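Local coordinates for protein N-acetylglucosamine 2-epimerase (Xylella fastidiosa, PDB 3GT5) that is probably a sugar isomerase of the N-acylglucosamine 2-epimerase family, with its exact substrate not established, at residues 86-91 with 95-100; 200-205 with 251-256; 346-351 with 367-372. All coordinates share one frame; numbering follows the deposited sequence.

In the fold
Along the chain the three contacts follow in series, none nested in or crossing another. Contact 1 comes first and is the most local: it closes the loop between helix 71-88 and strand 99-101, where the chain returns to the antiparallel sheet. Contact 2 spans 45 intervening residues and brings helix 192-211 against helix 247-263. Contact 3, near the C terminus, ties the loop after helix 329-346 to the loop leading into helix 377-387, enclosing strand 357-358. The centres of the contacts lie about 28 to 29 Å apart and no two contacts touch, so they fasten separate parts of a largely helical fold, contacts 2 and 3 on opposite sides of the chain's centre.

Contact 1. Residues 86-91 with 95-100; sequences DVHRNP and GYAWTL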
loop_
_atom_site.group_PDB
_atom_site.type_symbol
_atom_site.label_atom_id
_atom_site.label_comp_id
_atom_site.label_asym_id
_atom_site.label_seq_id
_atom_site.Cartn_x
_atom_site.Cartn_y
_atom_site.Cartn_z
ATOM N N ASP A 86 -1.800 4.352 -21.946
ATOM C CA ASP A 86 -2.488 5.010 -23.053
ATOM C C ASP A 86 -3.426 6.107 -22.633
ATOM O O ASP A 86 -3.699 7.033 -23.440
ATOM C CB ASP A 86 -3.260 3.982 -23.859
ATOM C CG ASP A 86 -2.345 2.929 -24.459
ATOM O OD1 ASP A 86 -1.095 3.126 -24.464
ATOM O OD2 ASP A 86 -2.872 1.901 -24.924
ATOM N N VAL A 87 -3.918 6.041 -21.387
ATOM C CA VAL A 87 -4.920 6.992 -20.920
ATOM C C VAL A 87 -4.386 7.875 -19.796
ATOM O O VAL A 87 -4.546 9.079 -19.857
ATOM C CB VAL A 87 -6.218 6.300 -20.517
ATOM C CG1 VAL A 87 -7.271 7.300 -20.086
ATOM C CG2 VAL A 87 -6.712 5.434 -21.683
ATOM N N HIS A 88 -3.745 7.301 -18.773
ATOM C CA HIS A 88 -3.177 8.123 -17.682
ATOM C C HIS A 88 -1.938 8.899 -18.114
ATOM O O HIS A 88 -1.787 10.060 -17.770
ATOM C CB HIS A 88 -2.812 7.296 -16.432
ATOM C CG HIS A 88 -3.993 6.919 -15.600
ATOM N ND1 HIS A 88 -4.547 7.772 -14.670
ATOM C CD2 HIS A 88 -4.746 5.790 -15.584
ATOM C CE1 HIS A 88 -5.561 7.153 -14.076
ATOM N NE2 HIS A 88 -5.687 5.943 -14.598
ATOM N N ARG A 89 -1.059 8.248 -18.846
ATOM C CA ARG A 89 0.240 8.821 -19.134
ATOM C C ARG A 89 0.158 9.913 -20.197
ATOM O O ARG A 89 -0.439 9.725 -21.250
ATOM C CB ARG A 89 1.194 7.756 -19.590
ATOM C CG ARG A 89 2.648 8.211 -19.703
ATOM C CD ARG A 89 3.552 7.075 -20.149
ATOM N NE ARG A 89 4.921 7.547 -20.112
ATOM C CZ ARG A 89 5.585 8.039 -21.150
ATOM N NH1 ARG A 89 5.014 8.066 -22.360
ATOM N NH2 ARG A 89 6.828 8.475 -20.979
ATOM N N ASN A 90 0.767 11.038 -19.874
ATOM C CA ASN A 90 0.913 12.176 -20.775
ATOM C C ASN A 90 2.249 12.035 -21.522
ATOM O O ASN A 90 3.336 12.189 -20.928
ATOM C CB ASN A 90 0.837 13.478 -19.981
ATOM C CG ASN A 90 0.986 14.703 -20.853
ATOM O OD1 ASN A 90 1.369 14.599 -22.025
ATOM N ND2 ASN A 90 0.700 15.868 -20.283
ATOM N N PRO A 91 2.187 11.678 -22.813
ATOM C CA PRO A 91 3.418 11.484 -23.594
ATOM C C PRO A 91 4.306 12.727 -23.676
ATOM O O PRO A 91 5.509 12.583 -23.813
ATOM C CB PRO A 91 2.885 11.125 -25.001
ATOM C CG PRO A 91 1.525 10.583 -24.753
ATOM C CD PRO A 91 0.981 11.435 -23.642
ATOM N N GLY A 95 4.449 12.534 -17.207
ATOM C CA GLY A 95 3.612 12.429 -16.008
ATOM C C GLY A 95 2.314 11.675 -16.258
ATOM O O GLY A 95 1.951 11.358 -17.409
ATOM N N TYR A 96 1.596 11.393 -15.167
ATOM C CA TYR A 96 0.419 10.535 -15.201
ATOM C C TYR A 96 -0.725 11.263 -14.585
ATOM O O TYR A 96 -0.570 11.789 -13.491
ATOM C CB TYR A 96 0.664 9.231 -14.412
ATOM C CG TYR A 96 1.636 8.305 -15.071
ATOM C CD1 TYR A 96 1.181 7.236 -15.853
ATOM C CD2 TYR A 96 3.021 8.470 -14.907
ATOM C CE1 TYR A 96 2.063 6.390 -16.465
ATOM C CE2 TYR A 96 3.904 7.649 -15.503
ATOM C CZ TYR A 96 3.452 6.592 -16.295
ATOM O OH TYR A 96 4.352 5.761 -16.912
ATOM N N ALA A 97 -1.879 11.243 -15.236
ATOM C CA ALA A 97 -3.078 11.862 -14.679
ATOM C C ALA A 97 -3.424 11.195 -13.357
ATOM O O ALA A 97 -3.512 9.971 -13.292
ATOM C CB ALA A 97 -4.250 11.763 -15.659
ATOM N N TRP A 98 -3.647 12.012 -12.324
ATOM C CA TRP A 98 -4.087 11.543 -11.006
ATOM C C TRP A 98 -5.531 11.028 -11.036
ATOM O O TRP A 98 -5.838 9.953 -10.515
ATOM C CB TRP A 98 -3.897 12.699 -10.000
ATOM C CG TRP A 98 -4.131 12.395 -8.557
ATOM C CD1 TRP A 98 -5.013 13.029 -7.731
ATOM C CD2 TRP A 98 -3.431 11.445 -7.722
ATOM N NE1 TRP A 98 -4.947 12.529 -6.480
ATOM C CE2 TRP A 98 -3.972 11.563 -6.426
ATOM C CE3 TRP A 98 -2.384 10.521 -7.933
ATOM C CZ2 TRP A 98 -3.528 10.784 -5.356
ATOM C CZ3 TRP A 98 -1.945 9.748 -6.846
ATOM C CH2 TRP A 98 -2.510 9.888 -5.579
ATOM N N THR A 99 -6.438 11.828 -11.611
ATOM C CA THR A 99 -7.823 11.409 -11.801
ATOM C C THR A 99 -8.319 11.766 -13.223
ATOM O O THR A 99 -7.848 12.722 -13.876
ATOM C CB THR A 99 -8.738 12.061 -10.762
ATOM O OG1 THR A 99 -8.599 13.468 -10.880
ATOM C CG2 THR A 99 -8.392 11.672 -9.305
ATOM N N LEU A 100 -9.248 10.948 -13.709
ATOM C CA LEU A 100 -9.840 11.093 -15.027
ATOM C C LEU A 100 -11.334 11.052 -14.848
ATOM O O LEU A 100 -11.851 10.448 -13.909
ATOM C CB LEU A 100 -9.424 9.964 -15.963
ATOM C CG LEU A 100 -7.940 9.685 -16.216
ATOM C CD1 LEU A 100 -7.693 8.231 -16.622
ATOM C CD2 LEU A 100 -7.424 10.624 -17.279
#
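L100 lays its CD1 methyl over one face of the H88 imidazole, a CH-pi contact with CD1 3.6 Å from the ring centroid and displaced toward the rim. The same methyl also touches V87 CG1. H88 is held at both nitrogens: ND1 donates to A97 O at 2.8 Å, with the oxygen 16° out of the ring plane, while NE2 bonds to S54 OG in helix 51-68. These two bonds restrict the rotation of the buried imidazole. The backbone answers in the reverse direction, A97 N donating to H88 O at 2.8 Å. Two residues further along the chain, N90 N donates to G95 O over 2.8 Å. Between these two backbone bonds lies the R89-Y96 pair. With chi1 at -171° the R89 chain heads away from its own backbone N and runs extended across the tyrosine, placing CG over one face of the Y96 ring, 4.1 Å from its centroid. The Y96 hydroxyl continues past the arginine to bond Y122 OH of helix 112-127. R89 and Y96 form a single beta bridge, a non-hydrogen-bonded antiparallel pair flanked by the two backbone bonds. It marks the return from the C-terminal end of helix 71-88 into the β-hairpin of strands 99-101 and 104-111, in an (α/α)6-barrel protein of the epimerase family.

Contact 2. Residues 200-205 with 251-256; sequences VLADRI and TEWAKL
Two helices of the (α/α)6 barrel characteristic of this epimerase family, 192-211 and 247-263, meet here through one tryptophan. The axes of the two segments come no closer than 11.4 Å, with their N-to-C directions 139° apart, a wide spacing bridged by an indole. In segment 251-256, T251 and E252 turn to other neighbours: T251 OG1 bonds S315 OG, and E252 packs on helices 172-189 and 309-326. W253 follows and makes the contact alone. Its six-membered ring reaches A202, where CZ3 lies 3.6 Å from CA and 3.8 Å from CB, close to the helix backbone because alanine offers so little bulk. Farther round the indole, I205 crosses at about a right angle; its CG2 touches W253 CZ2 at 3.6 Å. The indole N-H is taken by Q172 OE1, which satisfies this buried polar atom and limits rotation of the ring. K255 then points elsewhere, into a salt bridge with E314 of helix 309-326. L256, on the same helix, sets CD1 3.9 Å above one face of the W253 indole, offset toward the rim.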
loop_
_atom_site.group_PDB
_atom_site.type_symbol
_atom_site.label_atom_id
_atom_site.label_comp_id
_atom_site.label_asym_id
_atom_site.label_seq_id
_atom_site.Cartn_x
_atom_site.Cartn_y
_atom_site.Cartn_z
ATOM N N VAL A 200 18.010 2.899 1.135
ATOM C CA VAL A 200 18.241 4.332 1.467
ATOM C C VAL A 200 16.933 4.962 2.028
ATOM O O VAL A 200 16.950 5.593 3.098
ATOM C CB VAL A 200 18.740 5.169 0.276
ATOM C CG1 VAL A 200 18.760 6.704 0.635
ATOM C CG2 VAL A 200 20.141 4.716 -0.199
ATOM N N LEU A 201 15.832 4.738 1.339
ATOM C CA LEU A 201 14.514 5.277 1.757
ATOM C C LEU A 201 14.148 4.746 3.138
ATOM O O LEU A 201 13.725 5.520 4.022
ATOM C CB LEU A 201 13.422 4.901 0.760
ATOM C CG LEU A 201 13.483 5.437 -0.666
ATOM C CD1 LEU A 201 12.346 4.825 -1.549
ATOM C CD2 LEU A 201 13.456 6.987 -0.720
ATOM N N ALA A 202 14.278 3.427 3.340
ATOM C CA ALA A 202 14.036 2.855 4.687
ATOM C C ALA A 202 14.907 3.453 5.800
ATOM O O ALA A 202 14.434 3.778 6.871
ATOM C CB ALA A 202 14.168 1.315 4.678
ATOM N N ASP A 203 16.187 3.634 5.524
ATOM C CA ASP A 203 17.086 4.203 6.498
ATOM C C ASP A 203 16.678 5.641 6.852
ATOM O O ASP A 203 16.542 6.001 8.047
ATOM C CB ASP A 203 18.483 4.190 5.943
ATOM C CG ASP A 203 19.446 4.982 6.824
ATOM O OD1 ASP A 203 19.519 4.699 8.019
ATOM O OD2 ASP A 203 20.046 5.975 6.317
ATOM N N ARG A 204 16.435 6.439 5.830
ATOM C CA ARG A 204 16.108 7.863 6.044
ATOM C C ARG A 204 14.791 8.002 6.806
ATOM O O ARG A 204 14.688 8.803 7.749
ATOM C CB ARG A 204 16.041 8.623 4.730
ATOM C CG ARG A 204 17.354 8.753 3.991
ATOM C CD ARG A 204 18.464 9.389 4.800
ATOM N NE ARG A 204 19.618 9.562 3.898
ATOM C CZ ARG A 204 20.514 8.613 3.642
ATOM N NH1 ARG A 204 20.438 7.451 4.265
ATOM N NH2 ARG A 204 21.513 8.831 2.775
ATOM N N ILE A 205 13.786 7.245 6.417
ATOM C CA ILE A 205 12.476 7.360 7.121
ATOM C C ILE A 205 12.491 6.691 8.524
ATOM O O ILE A 205 12.073 7.304 9.535
ATOM C CB ILE A 205 11.330 6.776 6.276
ATOM C CG1 ILE A 205 11.155 7.521 4.944
ATOM C CG2 ILE A 205 9.976 6.776 7.080
ATOM C CD1 ILE A 205 10.743 9.053 5.023
ATOM N N THR A 251 3.512 -0.435 11.175
ATOM C CA THR A 251 3.555 -1.873 10.905
ATOM C C THR A 251 3.909 -2.159 9.449
ATOM O O THR A 251 4.646 -3.112 9.158
ATOM C CB THR A 251 2.296 -2.596 11.356
ATOM O OG1 THR A 251 1.174 -2.164 10.563
ATOM C CG2 THR A 251 2.076 -2.319 12.893
ATOM N N GLU A 252 3.398 -1.337 8.540
ATOM C CA GLU A 252 3.769 -1.466 7.125
ATOM C C GLU A 252 5.260 -1.293 6.948
ATOM O O GLU A 252 5.882 -2.038 6.182
ATOM C CB GLU A 252 3.014 -0.447 6.293
ATOM C CG GLU A 252 3.207 -0.554 4.790
ATOM C CD GLU A 252 2.122 0.145 3.960
ATOM O OE1 GLU A 252 1.170 0.811 4.498
ATOM O OE2 GLU A 252 2.196 0.060 2.710
ATOM N N TRP A 253 5.853 -0.316 7.621
ATOM C CA TRP A 253 7.324 -0.184 7.578
ATOM C C TRP A 253 8.027 -1.411 8.177
ATOM O O TRP A 253 9.072 -1.860 7.667
ATOM C CB TRP A 253 7.771 1.087 8.298
ATOM C CG TRP A 253 7.868 2.273 7.428
ATOM C CD1 TRP A 253 7.112 3.414 7.484
ATOM C CD2 TRP A 253 8.773 2.444 6.332
ATOM N NE1 TRP A 253 7.488 4.278 6.495
ATOM C CE2 TRP A 253 8.527 3.723 5.788
ATOM C CE3 TRP A 253 9.777 1.633 5.761
ATOM C CZ2 TRP A 253 9.235 4.228 4.668
ATOM C CZ3 TRP A 253 10.487 2.143 4.657
ATOM C CH2 TRP A 253 10.227 3.427 4.147
ATOM N N ALA A 254 7.499 -1.950 9.277
ATOM C CA ALA A 254 8.072 -3.143 9.878
ATOM C C ALA A 254 8.125 -4.281 8.848
ATOM O O ALA A 254 9.155 -4.988 8.727
ATOM C CB ALA A 254 7.315 -3.574 11.119
ATOM N N LYS A 255 7.052 -4.434 8.086
ATOM C CA LYS A 255 6.995 -5.419 7.003
ATOM C C LYS A 255 8.046 -5.136 5.922
ATOM O O LYS A 255 8.785 -6.042 5.489
ATOM C CB LYS A 255 5.594 -5.432 6.410
ATOM C CG LYS A 255 5.343 -6.492 5.314
ATOM C CD LYS A 255 4.153 -6.167 4.409
ATOM C CE LYS A 255 4.434 -5.017 3.490
ATOM N NZ LYS A 255 3.219 -4.556 2.883
ATOM N N LEU A 256 8.114 -3.890 5.472
ATOM C CA LEU A 256 9.097 -3.537 4.448
ATOM C C LEU A 256 10.534 -3.761 4.920
ATOM O O LEU A 256 11.389 -4.227 4.136
ATOM C CB LEU A 256 8.909 -2.093 3.988
ATOM C CG LEU A 256 7.611 -1.769 3.274
ATOM C CD1 LEU A 256 7.623 -0.252 3.022
ATOM C CD2 LEU A 256 7.356 -2.583 1.928
#

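Contact 3. Residues 346-351 with 367-372; sequences MVDHRY and DEKSPA
An Asx turn shapes the loop that follows helix 329-346, and the aspartate at its head, D348, forms a buried salt bridge with K369. The two carboxylate oxygens divide the work. D348 OD1 faces its own loop and accepts two backbone N-H groups, R350 N at 2.9 Å, nearly along the C-O axis, and Y351 N at 3.0 Å, from above the carboxylate plane. Both donors approach from the same face, and together they hold the carboxylate in place. OD2 is thereby presented to the lysine, and K369 NZ donates to D348 OD2 at 2.6 Å, on the anti side and 34° out of the carboxylate plane. The K369 chain leaves the backbone with chi1 trans (177°), and the bend at chi3 (-85°) brings NZ to the carboxylate, the two side chains crossing at about a right angle. Y351 CB lies 3.9 Å from K369 NZ, flanking the ammonium. The lysine nitrogen also bonds D39 O and G352 O; with two carbonyls and a carboxylate as acceptors, the protonated form would be expected to be stabilised. The bridge joins the loop after helix 329-346 to the segment preceding helix 377-387. That segment pairs through S370 with F37 of strand 36-37, while the K369 side chain rests on F21 of helix 8-22.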
loop_
_atom_site.group_PDB
_atom_site.type_symbol
_atom_site.label_atom_id
_atom_site.label_comp_id
_atom_site.label_asym_id
_atom_site.label_seq_id
_atom_site.Cartn_x
_atom_site.Cartn_y
_atom_site.Cartn_z
ATOM N N MET A 346 -14.425 -7.459 9.620
ATOM C CA MET A 346 -14.042 -6.721 8.428
ATOM C C MET A 346 -14.217 -7.466 7.100
ATOM O O MET A 346 -14.389 -6.843 6.065
ATOM C CB MET A 346 -12.577 -6.260 8.551
ATOM C CG MET A 346 -12.329 -5.380 9.780
ATOM S SD MET A 346 -11.403 -3.807 9.473
ATOM C CE MET A 346 -12.546 -3.183 8.317
ATOM N N VAL A 347 -14.143 -8.791 7.117
ATOM C CA VAL A 347 -14.285 -9.555 5.889
ATOM C C VAL A 347 -15.769 -9.814 5.617
ATOM O O VAL A 347 -16.494 -10.268 6.497
ATOM C CB VAL A 347 -13.554 -10.916 6.011
ATOM C CG1 VAL A 347 -13.811 -11.775 4.736
ATOM C CG2 VAL A 347 -12.056 -10.731 6.260
ATOM N N ASP A 348 -16.197 -9.531 4.399
ATOM C CA ASP A 348 -17.610 -9.683 3.990
ATOM C C ASP A 348 -17.778 -11.148 3.572
ATOM O O ASP A 348 -17.328 -11.541 2.505
ATOM C CB ASP A 348 -17.934 -8.743 2.844
ATOM C CG ASP A 348 -19.405 -8.845 2.365
ATOM O OD1 ASP A 348 -20.091 -9.867 2.695
ATOM O OD2 ASP A 348 -19.887 -7.904 1.694
ATOM N N HIS A 349 -18.409 -11.937 4.426
ATOM C CA HIS A 349 -18.597 -13.372 4.147
ATOM C C HIS A 349 -19.735 -13.675 3.157
ATOM O O HIS A 349 -19.844 -14.809 2.705
ATOM C CB HIS A 349 -18.782 -14.140 5.436
ATOM C CG HIS A 349 -17.612 -13.987 6.360
ATOM N ND1 HIS A 349 -16.366 -14.477 6.042
ATOM C CD2 HIS A 349 -17.463 -13.296 7.510
ATOM C CE1 HIS A 349 -15.510 -14.144 6.990
ATOM N NE2 HIS A 349 -16.159 -13.463 7.916
ATOM N N ARG A 350 -20.562 -12.685 2.844
ATOM C CA ARG A 350 -21.627 -12.854 1.864
ATOM C C ARG A 350 -21.141 -12.625 0.436
ATOM O O ARG A 350 -21.439 -13.411 -0.437
ATOM C CB ARG A 350 -22.814 -11.937 2.161
ATOM C CG ARG A 350 -23.978 -12.104 1.156
ATOM C CD ARG A 350 -25.239 -11.393 1.622
ATOM N NE ARG A 350 -26.437 -12.178 1.337
ATOM C CZ ARG A 350 -27.675 -11.757 1.585
ATOM N NH1 ARG A 350 -27.875 -10.548 2.104
ATOM N NH2 ARG A 350 -28.711 -12.533 1.305
ATOM N N TYR A 351 -20.359 -11.562 0.217
ATOM C CA TYR A 351 -19.938 -11.157 -1.103
ATOM C C TYR A 351 -18.440 -11.217 -1.346
ATOM O O TYR A 351 -18.011 -11.218 -2.509
ATOM C CB TYR A 351 -20.433 -9.741 -1.416
ATOM C CG TYR A 351 -21.936 -9.595 -1.447
ATOM C CD1 TYR A 351 -22.708 -10.267 -2.406
ATOM C CD2 TYR A 351 -22.597 -8.770 -0.526
ATOM C CE1 TYR A 351 -24.086 -10.104 -2.452
ATOM C CE2 TYR A 351 -24.006 -8.595 -0.580
ATOM C CZ TYR A 351 -24.729 -9.282 -1.533
ATOM O OH TYR A 351 -26.120 -9.150 -1.608
ATOM N N ASP A 367 -22.522 1.439 2.474
ATOM C CA ASP A 367 -22.314 0.258 1.615
ATOM C C ASP A 367 -21.208 0.466 0.558
ATOM O O ASP A 367 -21.106 -0.305 -0.405
ATOM C CB ASP A 367 -23.625 -0.090 0.886
ATOM C CG ASP A 367 -24.004 0.962 -0.184
ATOM O OD1 ASP A 367 -23.442 2.095 -0.185
ATOM O OD2 ASP A 367 -24.866 0.650 -1.044
ATOM N N GLU A 368 -20.396 1.502 0.734
ATOM C CA GLU A 368 -19.304 1.811 -0.203
ATOM C C GLU A 368 -18.046 1.016 0.134
ATOM O O GLU A 368 -17.122 1.514 0.750
ATOM C CB GLU A 368 -19.050 3.314 -0.217
ATOM C CG GLU A 368 -20.257 4.052 -0.758
ATOM C CD GLU A 368 -20.101 5.578 -0.833
ATOM O OE1 GLU A 368 -19.077 6.153 -0.431
ATOM O OE2 GLU A 368 -21.058 6.230 -1.294
ATOM N N LYS A 369 -18.048 -0.257 -0.262
ATOM C CA LYS A 369 -16.995 -1.190 0.056
ATOM C C LYS A 369 -15.645 -0.761 -0.476
ATOM O O LYS A 369 -14.661 -0.802 0.242
ATOM C CB LYS A 369 -17.307 -2.572 -0.511
ATOM C CG LYS A 369 -16.219 -3.621 -0.305
ATOM C CD LYS A 369 -16.727 -4.998 -0.643
ATOM C CE LYS A 369 -17.459 -5.699 0.480
ATOM N NZ LYS A 369 -18.226 -6.872 -0.042
ATOM N N SER A 370 -15.618 -0.390 -1.739
ATOM C CA SER A 370 -14.354 -0.070 -2.398
ATOM C C SER A 370 -14.540 1.168 -3.252
ATOM O O SER A 370 -14.784 1.081 -4.445
ATOM C CB SER A 370 -13.861 -1.203 -3.274
ATOM O OG SER A 370 -13.594 -2.348 -2.541
ATOM N N PRO A 371 -14.356 2.340 -2.646
ATOM C CA PRO A 371 -14.239 3.554 -3.443
ATOM C C PRO A 371 -12.865 3.619 -4.125
ATOM O O PRO A 371 -11.997 2.779 -3.880
ATOM C CB PRO A 371 -14.425 4.679 -2.416
ATOM C CG PRO A 371 -14.315 4.031 -1.048
ATOM C CD PRO A 371 -14.117 2.572 -1.210
ATOM N N ALA A 372 -12.671 4.635 -4.940
ATOM C CA ALA A 372 -11.408 4.874 -5.644
ATOM C C ALA A 372 -10.271 4.842 -4.657
ATOM O O ALA A 372 -10.357 5.415 -3.565
ATOM C CB ALA A 372 -11.449 6.213 -6.349
#